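Local coordinates for protein dUTPase (Streptococcus mutans, PDB 3H6X) that probably hydrolyses dUTP to dUMP and diphosphate, as a trimeric jelly-roll enzyme of the dUTPase family, at residues B[112-115]-B[116-119]. Numbering follows the deposited sequence.
Sequences VLEA and GERV
Glu-117 folds its side chain back over Leu-113 and Glu-114 across a type II beta turn that runs from Glu-114 to Glu-117. The turn joins strand 111-113 to strand 118-126 of the jelly-roll. These two strands belong to different sheets: the first pairs with strand 38-40, the second with strands 30-33 and 60-66. The turn is closed by the backbone bond from Glu-117 N to Glu-114 O, 3.2 Å long and nearly straight at hydrogen (162°). The donor sits above the carbonyl plane of Glu-114. Gly-116 has the positive phi of the third turn position, where a CB would collide with the carbonyl oxygen of Ala-115.

The side chain of Glu-117 leaves with CG beside its backbone N, then runs extended beyond CG (chi2 -177°). This carries the carboxylate back over N and CB of Glu-114. OE1 of Glu-117 comes to 3.2 Å from the methyl CD2 of Leu-113. OE2 of Glu-117 lies beside the aliphatic part of Glu-114, 3.8 Å from CG of Glu-114.

The Glu-114 chain is bent at chi2, its end leading away from Glu-117, and its OE1 forms a salt bridge with Arg-37. The two carboxylate planes stand 90° apart, with OE2 of Glu-114 5.6 Å from OE2 of Glu-117. The salt bridge would be expected to ease any repulsion between them. Glu-117 also touches Lys-74 of helix 69-74.

An apolar contact follows on the strand side of the turn, between Leu-113 and Val-119. Both residues are buried, and both pack on Val-34. The other methyl of Leu-113, CD1, lies 4.3 Å from CG2 of Val-119.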
# COMPACT_ATOMS: atom_id res chain seq x y z
N VAL B 112 -17.32 -16.55 2.87
CA VAL B 112 -17.78 -16.20 4.20
C VAL B 112 -16.60 -16.01 5.13
O VAL B 112 -15.74 -16.89 5.24
CB VAL B 112 -18.67 -17.29 4.81
CG1 VAL B 112 -19.05 -16.93 6.23
CG2 VAL B 112 -19.91 -17.48 3.95
N LEU B 113 -16.55 -14.84 5.77
CA LEU B 113 -15.58 -14.58 6.82
C LEU B 113 -16.27 -14.83 8.15
O LEU B 113 -17.30 -14.20 8.44
CB LEU B 113 -15.10 -13.13 6.74
CG LEU B 113 -14.16 -12.82 5.57
CD1 LEU B 113 -13.91 -11.31 5.42
CD2 LEU B 113 -12.84 -13.55 5.75
N GLU B 114 -15.75 -15.76 8.94
CA GLU B 114 -16.28 -16.04 10.28
C GLU B 114 -15.78 -15.01 11.29
O GLU B 114 -14.68 -14.46 11.14
CB GLU B 114 -15.87 -17.43 10.73
CG GLU B 114 -16.25 -18.54 9.76
CD GLU B 114 -17.76 -18.70 9.60
OE1 GLU B 114 -18.53 -18.24 10.47
OE2 GLU B 114 -18.18 -19.31 8.59
N ALA B 115 -16.60 -14.73 12.31
CA ALA B 115 -16.16 -13.88 13.42
C ALA B 115 -14.86 -14.42 13.98
O ALA B 115 -14.72 -15.64 14.18
CB ALA B 115 -17.21 -13.84 14.52
N GLY B 116 -13.91 -13.53 14.22
CA GLY B 116 -12.62 -13.90 14.80
C GLY B 116 -11.51 -14.17 13.80
O GLY B 116 -10.34 -14.25 14.19
N GLU B 117 -11.85 -14.31 12.52
CA GLU B 117 -10.83 -14.56 11.50
C GLU B 117 -10.00 -13.30 11.29
O GLU B 117 -10.55 -12.19 11.25
CB GLU B 117 -11.46 -14.97 10.17
CG GLU B 117 -11.88 -16.43 10.10
CD GLU B 117 -12.44 -16.84 8.73
OE1 GLU B 117 -12.62 -15.97 7.86
OE2 GLU B 117 -12.69 -18.04 8.53
N ARG B 118 -8.69 -13.45 11.15
CA ARG B 118 -7.84 -12.28 10.90
C ARG B 118 -8.01 -11.80 9.47
O ARG B 118 -8.07 -12.60 8.54
CB ARG B 118 -6.38 -12.62 11.21
CG ARG B 118 -6.17 -12.96 12.68
CD ARG B 118 -4.72 -13.33 12.95
NE ARG B 118 -4.41 -14.68 12.47
CZ ARG B 118 -3.18 -15.16 12.41
NH1 ARG B 118 -2.15 -14.42 12.82
NH2 ARG B 118 -2.98 -16.39 11.95
N VAL B 119 -8.11 -10.50 9.28
CA VAL B 119 -8.49 -9.97 7.97
C VAL B 119 -7.51 -8.93 7.42
O VAL B 119 -7.21 -8.94 6.23
CB VAL B 119 -9.96 -9.43 7.97
CG1 VAL B 119 -10.12 -8.22 8.91
CG2 VAL B 119 -10.40 -9.08 6.53